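Local coordinates for NADH dehydrogenase, putative (Plasmodium falciparum, PDB 5JWC), which probably oxidises NADH through its bound flavin-adenine dinucleotide and passes the electrons to ubiquinone, as a type II NADH dehydrogenase, at residues 183-188 with 220-225; 262-267 with 284-289; 359-364 with 376-381. All coordinates share one frame; numbering follows the deposited sequence.

Overall arrangement
None of the three contacts lies at the centre of the chain. Contacts 1 and 2 both lie in the pyridine nucleotide-disulphide oxidoreductase part of the chain and touch, K187 CD lying 3.5 Å from S289 OG; contact 3 belongs to the helical insertion domain, its centre about 67 Å from that of contact 1 and about 53 Å from that of contact 2. Contacts 1 and 3 are partly buried and involve short helices, whereas contact 2 is a surface contact between the outer strands of a three-stranded sheet. Two lysine chains meet a phenylalanine ring in contact 1; in contact 2 one lysine meets a tyrosine and another an isoleucine; contact 3 sets an isoleucine against a leucine and a glutamate carboxylate.

Contact 1: 183-188 with 220-225; sequences EEKKKM and KDIFNF
Lysine chains K185 and K186 pack on the ring of F225 in a partly buried contact between helix 182-188 and segment 220-225, which begins as a short, weakly bonded helix, in the pyridine nucleotide-disulphide oxidoreductase part of the chain. The geometry is that of aliphatic packing on an aromatic side chain. CD of K185 reaches CD2 of F225 at 3.7 Å, and at the other ortho carbon CG of K186 approaches F225 CD1 at 4.0 Å. Both methylenes come in obliquely. The K185 chain runs on extended past the ring, which carries its NZ to 4.1 Å from CG2 of I222, the two side chains crossing at about a right angle. The CG2 methyl of I222 is the branch that meets the lysine; its CG1 arm takes the position between the backbone N and the carbonyl carbon (chi1 61°).

The backbones are also close, CA of K186 lying 4.9 Å from CA of F225. A water donates to both carbonyls, O of K186 and O of F225, at unusually short distances, which leaves its exact position doubtful. K186 NZ makes a long salt bridge with E183 OE1 within its own helix.

Around this pair, K185 also touches I180 in the preceding loop, I222 rests on L172 of helix 158-174, and F223 packs against helix 198-218.

Contact 2: 262-267 with 284-289; sequences TNYYVI and EKKKLS
The two outer strands of a three-stranded antiparallel sheet meet here at the protein surface through side chains alone, Y264 and I267 from strand 264-269 reaching K286 and K285 of strand 285-289. The nearest CA atoms, those of Y264 and K285, are 8.9 Å apart, a spacing that fits strands separated by a third and rules out direct backbone pairing at this point. CB of Y264 is directed toward segment 284-289, and the phenol OH of Y264 lies 3.9 Å from CE of K286. Further back along the same ring, CE1 of Y264 is 4.2 Å from CG of K286, and the lysine chain crosses the ring obliquely.

The course of K286 explains this fit: its chain is bent at chi2 (-98°) and again at chi4, which brings its ammonium group back toward its own segment. There NZ of K286 forms a salt bridge of 3.2 Å with OE1 of E284, just before the strand, met on the anti side and 31° out of the carboxylate plane, together with a weak hydrogen bond to the carbonyl O of K285.

Strand 273-278 runs between the two, giving the order 264-269, 273-278, 285-289. Y265 and I267 pair through their backbones with Q277 and H275 of that middle strand, and Y264 packs on its I276. Both I267 and K285 touch Q277, and they also meet each other loosely: CD1 of I267 stands 4.2 Å from CE of K285, the side chains crossing at about a right angle.

Contact 3: 359-364 with 376-381; sequences IKILTG and QSELTK
I361, in the last turn of helix 355-361, divides at CB into two arms, each with its own partner on helix 376-380. CB itself points at that helix. The shorter arm, the CG2 methyl, is anti to the backbone N and meets OE1 of E378 at 3.7 Å, a van der Waals approach of a methyl to a carboxylate oxygen. The longer arm leaves through CG1, which lies beside the backbone N (chi1 -67°), and continues nearly straight at chi2 175° to CD1. That terminal methyl, CD1 of I361, touches CD2 of L379 at 3.6 Å, the apolar pair of this contact. The two side chains slide past each other in opposite directions, meeting at their terminal methyls.

E378 reaches across with an extended chain, which brings OE1 to the CG2 methyl, its side chain and that of I361 crossing at an oblique angle, while L379 is buried. The CA atoms of I361 and L379 are 9.0 Å apart, a separation bridged by side chains. Just after I361 the helix ends: L362 is the first residue to leave helical backbone angles.

Both helices belong to the helical insertion domain. Nearby, I359 and L362 pack on F406 of helix 403-416, L379 also touches L386 in a loop, and the backbone of K381 is hydrogen-bonded with S452.

Contact 1: 183-188 with 220-225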
ATOM      1  N   GLU A 183      -6.123 -32.544  -0.082  1.00 52.43           N
ATOM      2  CA  GLU A 183      -5.060 -32.761  -1.050  1.00 51.88           C
ATOM      3  C   GLU A 183      -4.846 -31.509  -1.897  1.00 47.21           C
ATOM      4  O   GLU A 183      -3.713 -31.165  -2.235  1.00 50.22           O
ATOM      5  CB  GLU A 183      -5.364 -33.970  -1.935  1.00 53.09           C
ATOM      6  CG  GLU A 183      -4.116 -34.783  -2.273  1.00 64.89           C
ATOM      7  CD  GLU A 183      -3.309 -35.163  -1.023  1.00 67.75           C
ATOM      8  OE1 GLU A 183      -3.899 -35.746  -0.080  1.00 73.25           O
ATOM      9  OE2 GLU A 183      -2.092 -34.869  -0.983  1.00 67.51           O
ATOM     10  N   GLU A 184      -5.928 -30.837  -2.270  1.00 45.24           N
ATOM     11  CA  GLU A 184      -5.792 -29.626  -3.070  1.00 48.64           C
ATOM     12  C   GLU A 184      -5.145 -28.519  -2.247  1.00 41.29           C
ATOM     13  O   GLU A 184      -4.399 -27.704  -2.782  1.00 39.90           O
ATOM     14  CB  GLU A 184      -7.145 -29.135  -3.599  1.00 52.45           C
ATOM     15  CG  GLU A 184      -7.854 -30.082  -4.553  1.00 55.04           C
ATOM     16  CD  GLU A 184      -9.349 -29.761  -4.686  1.00 65.45           C
ATOM     17  OE1 GLU A 184     -10.103 -29.893  -3.688  1.00 59.35           O
ATOM     18  OE2 GLU A 184      -9.763 -29.339  -5.789  1.00 71.83           O
ATOM     19  N   LYS A 185      -5.438 -28.510  -0.948  1.00 42.47           N
ATOM     20  CA  LYS A 185      -4.872 -27.536  -0.025  1.00 42.41           C
ATOM     21  C   LYS A 185      -3.359 -27.709   0.101  1.00 39.40           C
ATOM     22  O   LYS A 185      -2.611 -26.725   0.052  1.00 37.40           O
ATOM     23  CB  LYS A 185      -5.520 -27.651   1.361  1.00 40.42           C
ATOM     24  CG  LYS A 185      -6.974 -27.189   1.458  1.00 40.98           C
ATOM     25  CD  LYS A 185      -7.440 -27.193   2.915  1.00 42.61           C
ATOM     26  CE  LYS A 185      -8.956 -27.313   3.028  1.00 50.08           C
ATOM     27  NZ  LYS A 185      -9.454 -27.217   4.433  1.00 54.43           N
ATOM     28  N   LYS A 186      -2.911 -28.953   0.277  1.00 38.82           N
ATOM     29  CA  LYS A 186      -1.485 -29.228   0.428  1.00 41.18           C
ATOM     30  C   LYS A 186      -0.727 -28.747  -0.802  1.00 34.44           C
ATOM     31  O   LYS A 186       0.380 -28.253  -0.692  1.00 38.08           O
ATOM     32  CB  LYS A 186      -1.213 -30.716   0.640  1.00 43.18           C
ATOM     33  CG  LYS A 186      -1.717 -31.281   1.947  1.00 48.23           C
ATOM     34  CD  LYS A 186      -1.337 -32.766   2.047  1.00 52.29           C
ATOM     35  CE  LYS A 186      -2.111 -33.490   3.136  1.00 54.98           C
ATOM     36  NZ  LYS A 186      -1.885 -34.971   3.077  1.00 68.92           N
ATOM     37  N   LYS A 187      -1.338 -28.890  -1.970  1.00 35.56           N
ATOM     38  CA  LYS A 187      -0.717 -28.427  -3.199  1.00 37.17           C
ATOM     39  C   LYS A 187      -0.703 -26.906  -3.279  1.00 37.18           C
ATOM     40  O   LYS A 187       0.310 -26.305  -3.635  1.00 32.64           O
ATOM     41  CB  LYS A 187      -1.432 -29.003  -4.418  1.00 39.14           C
ATOM     42  CG  LYS A 187      -1.344 -30.524  -4.533  1.00 43.63           C
ATOM     43  CD  LYS A 187      -1.742 -30.961  -5.935  1.00 50.47           C
ATOM     44  CE  LYS A 187      -1.961 -32.464  -6.024  1.00 57.50           C
ATOM     45  NZ  LYS A 187      -2.419 -32.862  -7.393  1.00 58.51           N
ATOM     46  N   MET A 188      -1.828 -26.285  -2.935  1.00 36.02           N
ATOM     47  CA  MET A 188      -1.948 -24.832  -3.032  1.00 37.01           C
ATOM     48  C   MET A 188      -1.132 -24.108  -1.968  1.00 31.10           C
ATOM     49  O   MET A 188      -0.677 -22.997  -2.192  1.00 35.11           O
ATOM     50  CB  MET A 188      -3.409 -24.404  -2.925  1.00 37.51           C
ATOM     51  CG  MET A 188      -4.132 -24.355  -4.254  1.00 47.46           C
ATOM     52  SD  MET A 188      -5.853 -23.834  -4.031  1.00 69.90           S
ATOM     53  CE  MET A 188      -6.562 -25.325  -3.342  1.00 51.84           C
ATOM     54  N   LYS A 220      -5.705 -21.401  11.865  1.00 39.58           N
ATOM     55  CA  LYS A 220      -5.268 -22.636  12.520  1.00 42.29           C
ATOM     56  C   LYS A 220      -5.694 -23.908  11.778  1.00 39.48           C
ATOM     57  O   LYS A 220      -4.938 -24.876  11.733  1.00 45.28           O
ATOM     58  CB  LYS A 220      -5.770 -22.683  13.956  1.00 43.54           C
ATOM     59  CG  LYS A 220      -5.173 -23.834  14.740  1.00 53.22           C
ATOM     60  CD  LYS A 220      -5.715 -23.921  16.156  1.00 56.70           C
ATOM     61  CE  LYS A 220      -5.193 -25.180  16.836  1.00 61.94           C
ATOM     62  NZ  LYS A 220      -5.605 -25.253  18.266  1.00 66.57           N
ATOM     63  N   ASP A 221      -6.868 -23.892  11.157  1.00 43.85           N
ATOM     64  CA  ASP A 221      -7.400 -25.088  10.495  1.00 47.56           C
ATOM     65  C   ASP A 221      -6.643 -25.518   9.239  1.00 47.47           C
ATOM     66  O   ASP A 221      -6.796 -26.653   8.800  1.00 41.68           O
ATOM     67  CB  ASP A 221      -8.876 -24.882  10.139  1.00 50.52           C
ATOM     68  CG  ASP A 221      -9.789 -24.969  11.361  1.00 64.66           C
ATOM     69  OD1 ASP A 221     -10.885 -24.355  11.338  1.00 73.04           O
ATOM     70  OD2 ASP A 221      -9.409 -25.653  12.343  1.00 66.05           O
ATOM     71  N   ILE A 222      -5.850 -24.623   8.647  1.00 39.87           N
ATOM     72  CA  ILE A 222      -5.095 -24.989   7.453  1.00 34.92           C
ATOM     73  C   ILE A 222      -3.592 -24.916   7.683  1.00 35.49           C
ATOM     74  O   ILE A 222      -2.820 -25.209   6.776  1.00 37.61           O
ATOM     75  CB  ILE A 222      -5.451 -24.106   6.226  1.00 38.64           C
ATOM     76  CG1 ILE A 222      -5.142 -22.629   6.502  1.00 37.60           C
ATOM     77  CG2 ILE A 222      -6.915 -24.301   5.807  1.00 39.66           C
ATOM     78  CD1 ILE A 222      -5.352 -21.738   5.275  1.00 34.35           C
ATOM     79  N   PHE A 223      -3.184 -24.542   8.895  1.00 36.45           N
ATOM     80  CA  PHE A 223      -1.771 -24.374   9.211  1.00 34.26           C
ATOM     81  C   PHE A 223      -0.969 -25.602   8.830  1.00 42.35           C
ATOM     82  O   PHE A 223       0.101 -25.492   8.224  1.00 35.64           O
ATOM     83  CB  PHE A 223      -1.563 -24.077  10.693  1.00 33.93           C
ATOM     84  CG  PHE A 223      -0.119 -24.146  11.118  1.00 37.12           C
ATOM     85  CD1 PHE A 223       0.759 -23.113  10.816  1.00 33.89           C
ATOM     86  CD2 PHE A 223       0.371 -25.257  11.802  1.00 39.61           C
ATOM     87  CE1 PHE A 223       2.102 -23.181  11.194  1.00 35.17           C
ATOM     88  CE2 PHE A 223       1.709 -25.335  12.180  1.00 39.46           C
ATOM     89  CZ  PHE A 223       2.576 -24.290  11.877  1.00 37.75           C
ATOM     90  N   ASN A 224      -1.517 -26.769   9.162  1.00 40.22           N
ATOM     91  CA  ASN A 224      -0.833 -28.045   8.983  1.00 41.07           C
ATOM     92  C   ASN A 224      -0.621 -28.426   7.530  1.00 41.24           C
ATOM     93  O   ASN A 224       0.196 -29.288   7.239  1.00 40.82           O
ATOM     94  CB  ASN A 224      -1.620 -29.164   9.675  1.00 41.80           C
ATOM     95  CG  ASN A 224      -1.498 -29.119  11.186  1.00 54.86           C
ATOM     96  OD1 ASN A 224      -0.417 -28.849  11.738  1.00 55.43           O
ATOM     97  ND2 ASN A 224      -2.608 -29.388  11.871  1.00 61.55           N
ATOM     98  N   PHE A 225      -1.348 -27.789   6.616  1.00 36.34           N
ATOM     99  CA  PHE A 225      -1.181 -28.078   5.190  1.00 34.66           C
ATOM    100  C   PHE A 225      -0.143 -27.204   4.491  1.00 33.70           C
ATOM    101  O   PHE A 225       0.156 -27.411   3.322  1.00 37.58           O
ATOM    102  CB  PHE A 225      -2.524 -27.941   4.481  1.00 34.62           C
ATOM    103  CG  PHE A 225      -3.603 -28.775   5.098  1.00 43.90           C
ATOM    104  CD1 PHE A 225      -3.341 -30.088   5.458  1.00 45.29           C
ATOM    105  CD2 PHE A 225      -4.864 -28.252   5.343  1.00 45.32           C
ATOM    106  CE1 PHE A 225      -4.322 -30.879   6.031  1.00 48.83           C
ATOM    107  CE2 PHE A 225      -5.853 -29.041   5.918  1.00 47.77           C
ATOM    108  CZ  PHE A 225      -5.580 -30.352   6.262  1.00 46.20           C
TER
HETATM  109  O   HOH W   1       1.703 -27.925   1.357  1.00 34.35           O

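Contact 2: 262-267 with 284-289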
ATOM      1  N   THR A 262      18.733 -28.297  -1.593  1.00 34.28           N
ATOM      2  CA  THR A 262      20.065 -28.072  -2.153  1.00 35.34           C
ATOM      3  C   THR A 262      20.384 -29.145  -3.203  1.00 35.86           C
ATOM      4  O   THR A 262      19.737 -30.199  -3.238  1.00 35.24           O
ATOM      5  CB  THR A 262      21.146 -28.065  -1.066  1.00 33.20           C
ATOM      6  OG1 THR A 262      20.799 -28.998  -0.038  1.00 34.96           O
ATOM      7  CG2 THR A 262      21.248 -26.680  -0.457  1.00 34.92           C
ATOM      8  N   ASN A 263      21.351 -28.862  -4.069  1.00 37.08           N
ATOM      9  CA  ASN A 263      21.732 -29.785  -5.152  1.00 37.54           C
ATOM     10  C   ASN A 263      20.561 -30.110  -6.080  1.00 41.18           C
ATOM     11  O   ASN A 263      20.435 -31.239  -6.562  1.00 37.91           O
ATOM     12  CB  ASN A 263      22.329 -31.096  -4.589  1.00 35.17           C
ATOM     13  CG  ASN A 263      23.611 -30.853  -3.805  1.00 37.10           C
ATOM     14  OD1 ASN A 263      24.603 -30.403  -4.364  1.00 39.01           O
ATOM     15  ND2 ASN A 263      23.587 -31.146  -2.512  1.00 40.25           N
ATOM     16  N   TYR A 264      19.727 -29.102  -6.338  1.00 37.12           N
ATOM     17  CA  TYR A 264      18.646 -29.210  -7.305  1.00 34.53           C
ATOM     18  C   TYR A 264      18.464 -27.891  -8.037  1.00 36.94           C
ATOM     19  O   TYR A 264      18.631 -26.824  -7.457  1.00 34.38           O
ATOM     20  CB  TYR A 264      17.333 -29.590  -6.625  1.00 34.38           C
ATOM     21  CG  TYR A 264      17.170 -31.054  -6.288  1.00 36.81           C
ATOM     22  CD1 TYR A 264      16.748 -31.969  -7.257  1.00 38.97           C
ATOM     23  CD2 TYR A 264      17.373 -31.513  -4.993  1.00 36.19           C
ATOM     24  CE1 TYR A 264      16.570 -33.309  -6.943  1.00 36.95           C
ATOM     25  CE2 TYR A 264      17.199 -32.848  -4.669  1.00 38.35           C
ATOM     26  CZ  TYR A 264      16.798 -33.737  -5.650  1.00 41.24           C
ATOM     27  OH  TYR A 264      16.625 -35.060  -5.330  1.00 47.61           O
ATOM     28  N   TYR A 265      18.111 -27.945  -9.310  1.00 36.20           N
ATOM     29  CA  TYR A 265      17.750 -26.708  -9.979  1.00 38.63           C
ATOM     30  C   TYR A 265      16.524 -26.913 -10.861  1.00 42.61           C
ATOM     31  O   TYR A 265      16.186 -28.038 -11.257  1.00 36.57           O
ATOM     32  CB  TYR A 265      18.938 -26.147 -10.774  1.00 41.69           C
ATOM     33  CG  TYR A 265      19.539 -27.103 -11.765  1.00 43.10           C
ATOM     34  CD1 TYR A 265      19.179 -27.051 -13.105  1.00 44.27           C
ATOM     35  CD2 TYR A 265      20.481 -28.051 -11.365  1.00 45.68           C
ATOM     36  CE1 TYR A 265      19.729 -27.922 -14.030  1.00 48.22           C
ATOM     37  CE2 TYR A 265      21.038 -28.934 -12.278  1.00 49.72           C
ATOM     38  CZ  TYR A 265      20.658 -28.860 -13.613  1.00 53.11           C
ATOM     39  OH  TYR A 265      21.199 -29.724 -14.540  1.00 58.01           O
ATOM     40  N   VAL A 266      15.830 -25.815 -11.125  1.00 38.60           N
ATOM     41  CA  VAL A 266      14.571 -25.862 -11.847  1.00 38.19           C
ATOM     42  C   VAL A 266      14.820 -25.935 -13.349  1.00 40.12           C
ATOM     43  O   VAL A 266      15.688 -25.240 -13.862  1.00 39.31           O
ATOM     44  CB  VAL A 266      13.708 -24.635 -11.512  1.00 37.29           C
ATOM     45  CG1 VAL A 266      12.464 -24.614 -12.376  1.00 39.05           C
ATOM     46  CG2 VAL A 266      13.359 -24.636 -10.026  1.00 31.21           C
ATOM     47  N   ILE A 267      14.075 -26.787 -14.047  1.00 36.82           N
ATOM     48  CA  ILE A 267      14.258 -26.946 -15.482  1.00 40.18           C
ATOM     49  C   ILE A 267      13.000 -26.654 -16.276  1.00 38.21           C
ATOM     50  O   ILE A 267      13.052 -26.488 -17.489  1.00 39.89           O
ATOM     51  CB  ILE A 267      14.737 -28.364 -15.820  1.00 41.03           C
ATOM     52  CG1 ILE A 267      13.789 -29.392 -15.207  1.00 37.94           C
ATOM     53  CG2 ILE A 267      16.145 -28.566 -15.304  1.00 38.90           C
ATOM     54  CD1 ILE A 267      14.140 -30.831 -15.539  1.00 39.61           C
ATOM     55  N   GLU A 284      18.106 -38.000 -12.454  1.00 41.56           N
ATOM     56  CA  GLU A 284      17.071 -37.845 -11.436  1.00 43.20           C
ATOM     57  C   GLU A 284      16.357 -36.497 -11.552  1.00 43.73           C
ATOM     58  O   GLU A 284      16.977 -35.426 -11.476  1.00 36.18           O
ATOM     59  CB  GLU A 284      17.659 -38.019 -10.034  1.00 46.66           C
ATOM     60  CG  GLU A 284      18.037 -39.460  -9.707  1.00 51.44           C
ATOM     61  CD  GLU A 284      16.862 -40.431  -9.849  1.00 59.99           C
ATOM     62  OE1 GLU A 284      15.951 -40.395  -8.984  1.00 62.40           O
ATOM     63  OE2 GLU A 284      16.852 -41.227 -10.824  1.00 54.86           O
ATOM     64  N   LYS A 285      15.049 -36.580 -11.755  1.00 41.53           N
ATOM     65  CA  LYS A 285      14.183 -35.419 -11.853  1.00 40.09           C
ATOM     66  C   LYS A 285      13.059 -35.604 -10.853  1.00 47.24           C
ATOM     67  O   LYS A 285      12.782 -36.727 -10.436  1.00 46.03           O
ATOM     68  CB  LYS A 285      13.616 -35.262 -13.265  1.00 37.55           C
ATOM     69  CG  LYS A 285      14.628 -34.946 -14.338  1.00 41.80           C
ATOM     70  CD  LYS A 285      14.007 -35.148 -15.722  1.00 45.99           C
ATOM     71  CE  LYS A 285      14.971 -34.738 -16.826  1.00 48.82           C
ATOM     72  NZ  LYS A 285      16.283 -35.417 -16.664  1.00 54.91           N
ATOM     73  N   LYS A 286      12.433 -34.507 -10.437  1.00 43.22           N
ATOM     74  CA  LYS A 286      11.246 -34.600  -9.595  1.00 44.25           C
ATOM     75  C   LYS A 286      10.230 -33.567 -10.051  1.00 42.97           C
ATOM     76  O   LYS A 286      10.593 -32.478 -10.495  1.00 39.83           O
ATOM     77  CB  LYS A 286      11.577 -34.390  -8.108  1.00 45.16           C
ATOM     78  CG  LYS A 286      12.866 -35.065  -7.622  1.00 51.77           C
ATOM     79  CD  LYS A 286      12.630 -36.413  -6.910  1.00 61.32           C
ATOM     80  CE  LYS A 286      13.870 -37.307  -6.968  1.00 56.63           C
ATOM     81  NZ  LYS A 286      13.631 -38.591  -7.684  1.00 63.10           N
ATOM     82  N   LYS A 287       8.961 -33.935  -9.965  1.00 42.40           N
ATOM     83  CA  LYS A 287       7.856 -33.041 -10.280  1.00 40.81           C
ATOM     84  C   LYS A 287       7.256 -32.646  -8.945  1.00 42.47           C
ATOM     85  O   LYS A 287       7.049 -33.509  -8.090  1.00 41.35           O
ATOM     86  CB  LYS A 287       6.825 -33.729 -11.182  1.00 46.28           C
ATOM     87  CG  LYS A 287       5.671 -32.850 -11.670  1.00 45.10           C
ATOM     88  CD  LYS A 287       4.754 -33.655 -12.588  1.00 53.55           C
ATOM     89  CE  LYS A 287       3.383 -33.009 -12.772  1.00 63.18           C
ATOM     90  NZ  LYS A 287       2.621 -32.844 -11.500  1.00 61.88           N
ATOM     91  N   LEU A 288       7.031 -31.351  -8.742  1.00 37.69           N
ATOM     92  CA  LEU A 288       6.529 -30.832  -7.468  1.00 40.32           C
ATOM     93  C   LEU A 288       5.325 -29.925  -7.697  1.00 40.16           C
ATOM     94  O   LEU A 288       5.385 -29.036  -8.551  1.00 35.81           O
ATOM     95  CB  LEU A 288       7.614 -30.029  -6.748  1.00 39.38           C
ATOM     96  CG  LEU A 288       8.507 -30.677  -5.706  1.00 44.86           C
ATOM     97  CD1 LEU A 288       9.127 -31.921  -6.260  1.00 47.88           C
ATOM     98  CD2 LEU A 288       9.597 -29.690  -5.313  1.00 47.17           C
ATOM     99  N   SER A 289       4.259 -30.119  -6.923  1.00 36.21           N
ATOM    100  CA  SER A 289       3.136 -29.186  -6.965  1.00 40.61           C
ATOM    101  C   SER A 289       3.465 -27.932  -6.165  1.00 37.51           C
ATOM    102  O   SER A 289       4.295 -27.967  -5.243  1.00 35.36           O
ATOM    103  CB  SER A 289       1.860 -29.834  -6.430  1.00 40.23           C
ATOM    104  OG  SER A 289       1.446 -30.879  -7.280  1.00 47.42           O
TER

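Contact 3: 359-364 with 376-381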
ATOM      1  N   ILE A 359      58.916  -0.645 -13.580  1.00 45.40           N
ATOM      2  CA  ILE A 359      60.291  -1.007 -13.224  1.00 49.53           C
ATOM      3  C   ILE A 359      61.082   0.208 -12.725  1.00 51.00           C
ATOM      4  O   ILE A 359      61.707   0.151 -11.667  1.00 49.63           O
ATOM      5  CB  ILE A 359      61.017  -1.665 -14.411  1.00 54.07           C
ATOM      6  CG1 ILE A 359      60.467  -3.078 -14.621  1.00 47.14           C
ATOM      7  CG2 ILE A 359      62.521  -1.736 -14.158  1.00 53.27           C
ATOM      8  CD1 ILE A 359      60.748  -3.663 -15.980  1.00 46.41           C
ATOM      9  N   LYS A 360      61.034   1.307 -13.476  1.00 54.10           N
ATOM     10  CA  LYS A 360      61.701   2.551 -13.068  1.00 56.16           C
ATOM     11  C   LYS A 360      61.219   3.033 -11.702  1.00 54.26           C
ATOM     12  O   LYS A 360      62.020   3.454 -10.876  1.00 59.71           O
ATOM     13  CB  LYS A 360      61.484   3.638 -14.123  1.00 58.03           C
ATOM     14  CG  LYS A 360      62.013   3.264 -15.502  1.00 61.78           C
ATOM     15  CD  LYS A 360      61.986   4.444 -16.466  1.00 67.17           C
ATOM     16  CE  LYS A 360      62.043   3.953 -17.914  1.00 70.69           C
ATOM     17  NZ  LYS A 360      61.924   5.077 -18.887  1.00 75.86           N
ATOM     18  N   ILE A 361      59.910   2.972 -11.471  1.00 55.11           N
ATOM     19  CA  ILE A 361      59.321   3.382 -10.196  1.00 53.88           C
ATOM     20  C   ILE A 361      59.872   2.576  -9.005  1.00 56.80           C
ATOM     21  O   ILE A 361      60.075   3.109  -7.909  1.00 56.56           O
ATOM     22  CB  ILE A 361      57.776   3.245 -10.245  1.00 56.55           C
ATOM     23  CG1 ILE A 361      57.187   4.261 -11.226  1.00 53.82           C
ATOM     24  CG2 ILE A 361      57.159   3.435  -8.870  1.00 49.04           C
ATOM     25  CD1 ILE A 361      55.700   4.108 -11.426  1.00 54.80           C
ATOM     26  N   LEU A 362      60.121   1.291  -9.232  1.00 58.17           N
ATOM     27  CA  LEU A 362      60.588   0.392  -8.177  1.00 60.42           C
ATOM     28  C   LEU A 362      61.965   0.777  -7.623  1.00 63.22           C
ATOM     29  O   LEU A 362      62.885   1.135  -8.363  1.00 62.75           O
ATOM     30  CB  LEU A 362      60.591  -1.063  -8.665  1.00 51.27           C
ATOM     31  CG  LEU A 362      59.185  -1.608  -8.944  1.00 56.03           C
ATOM     32  CD1 LEU A 362      59.169  -3.136  -9.004  1.00 49.90           C
ATOM     33  CD2 LEU A 362      58.162  -1.094  -7.922  1.00 51.89           C
ATOM     34  N   THR A 363      62.063   0.733  -6.298  1.00 69.63           N
ATOM     35  CA  THR A 363      63.260   1.130  -5.559  1.00 74.47           C
ATOM     36  C   THR A 363      64.275  -0.014  -5.435  1.00 74.80           C
ATOM     37  O   THR A 363      63.969  -1.106  -4.951  1.00 71.64           O
ATOM     38  CB  THR A 363      62.865   1.644  -4.141  1.00 71.34           C
ATOM     39  OG1 THR A 363      62.607   3.052  -4.196  1.00 72.97           O
ATOM     40  CG2 THR A 363      63.966   1.392  -3.109  1.00 79.92           C
ATOM     41  N   GLY A 364      65.480   0.262  -5.928  1.00 80.31           N
ATOM     42  CA  GLY A 364      66.589  -0.677  -5.943  1.00 76.92           C
ATOM     43  C   GLY A 364      66.691  -1.231  -7.357  1.00 82.49           C
ATOM     44  O   GLY A 364      66.023  -0.716  -8.264  1.00 82.24           O
ATOM     45  N   GLN A 376      53.192  -0.246  -3.403  1.00 51.36           N
ATOM     46  CA  GLN A 376      51.820  -0.629  -3.646  1.00 54.31           C
ATOM     47  C   GLN A 376      50.810   0.459  -3.271  1.00 56.02           C
ATOM     48  O   GLN A 376      49.804   0.609  -3.941  1.00 55.13           O
ATOM     49  CB  GLN A 376      51.532  -1.928  -2.880  1.00 55.81           C
ATOM     50  CG  GLN A 376      50.173  -2.486  -3.107  1.00 55.25           C
ATOM     51  CD  GLN A 376      49.266  -2.123  -1.973  1.00 54.76           C
ATOM     52  OE1 GLN A 376      49.731  -1.687  -0.914  1.00 61.31           O
ATOM     53  NE2 GLN A 376      47.963  -2.269  -2.185  1.00 49.83           N
ATOM     54  N   SER A 377      51.110   1.261  -2.258  1.00 54.98           N
ATOM     55  CA  SER A 377      50.286   2.431  -1.947  1.00 58.12           C
ATOM     56  C   SER A 377      50.211   3.412  -3.112  1.00 58.35           C
ATOM     57  O   SER A 377      49.133   3.872  -3.470  1.00 59.45           O
ATOM     58  CB  SER A 377      50.805   3.165  -0.710  1.00 63.62           C
ATOM     59  OG  SER A 377      51.845   4.063  -1.061  1.00 65.02           O
ATOM     60  N   GLU A 378      51.361   3.756  -3.684  1.00 56.48           N
ATOM     61  CA  GLU A 378      51.409   4.732  -4.765  1.00 52.63           C
ATOM     62  C   GLU A 378      50.811   4.204  -6.066  1.00 51.14           C
ATOM     63  O   GLU A 378      50.074   4.918  -6.754  1.00 49.19           O
ATOM     64  CB  GLU A 378      52.847   5.199  -5.003  1.00 56.57           C
ATOM     65  CG  GLU A 378      53.027   6.013  -6.276  1.00 65.25           C
ATOM     66  CD  GLU A 378      54.469   6.448  -6.532  1.00 76.44           C
ATOM     67  OE1 GLU A 378      55.392   5.608  -6.421  1.00 77.81           O
ATOM     68  OE2 GLU A 378      54.670   7.640  -6.855  1.00 78.01           O
ATOM     69  N   LEU A 379      51.118   2.960  -6.413  1.00 44.79           N
ATOM     70  CA  LEU A 379      50.720   2.461  -7.720  1.00 43.07           C
ATOM     71  C   LEU A 379      49.248   2.060  -7.730  1.00 38.22           C
ATOM     72  O   LEU A 379      48.614   2.001  -8.784  1.00 37.48           O
ATOM     73  CB  LEU A 379      51.594   1.266  -8.106  1.00 42.52           C
ATOM     74  CG  LEU A 379      53.028   1.573  -8.555  1.00 45.50           C
ATOM     75  CD1 LEU A 379      53.827   0.283  -8.707  1.00 41.99           C
ATOM     76  CD2 LEU A 379      53.017   2.366  -9.856  1.00 39.64           C
ATOM     77  N   THR A 380      48.695   1.820  -6.550  1.00 40.74           N
ATOM     78  CA  THR A 380      47.287   1.450  -6.451  1.00 42.17           C
ATOM     79  C   THR A 380      46.377   2.631  -6.829  1.00 40.41           C
ATOM     80  O   THR A 380      45.253   2.435  -7.277  1.00 36.89           O
ATOM     81  CB  THR A 380      46.971   0.923  -5.031  1.00 45.76           C
ATOM     82  OG1 THR A 380      45.773   0.145  -5.037  1.00 51.85           O
ATOM     83  CG2 THR A 380      46.821   2.048  -4.051  1.00 52.84           C
ATOM     84  N   LYS A 381      46.890   3.855  -6.717  1.00 43.87           N
ATOM     85  CA  LYS A 381      46.139   5.030  -7.166  1.00 42.12           C
ATOM     86  C   LYS A 381      45.918   4.988  -8.676  1.00 38.08           C
ATOM     87  O   LYS A 381      44.956   5.558  -9.184  1.00 37.01           O
ATOM     88  CB  LYS A 381      46.839   6.331  -6.734  1.00 44.76           C
ATOM     89  CG  LYS A 381      46.753   6.560  -5.213  1.00 46.29           C
ATOM     90  CD  LYS A 381      47.617   7.727  -4.731  1.00 55.62           C
ATOM     91  CE  LYS A 381      49.103   7.452  -4.890  1.00 61.44           C
ATOM     92  NZ  LYS A 381      49.966   8.459  -4.203  1.00 62.29           N
TER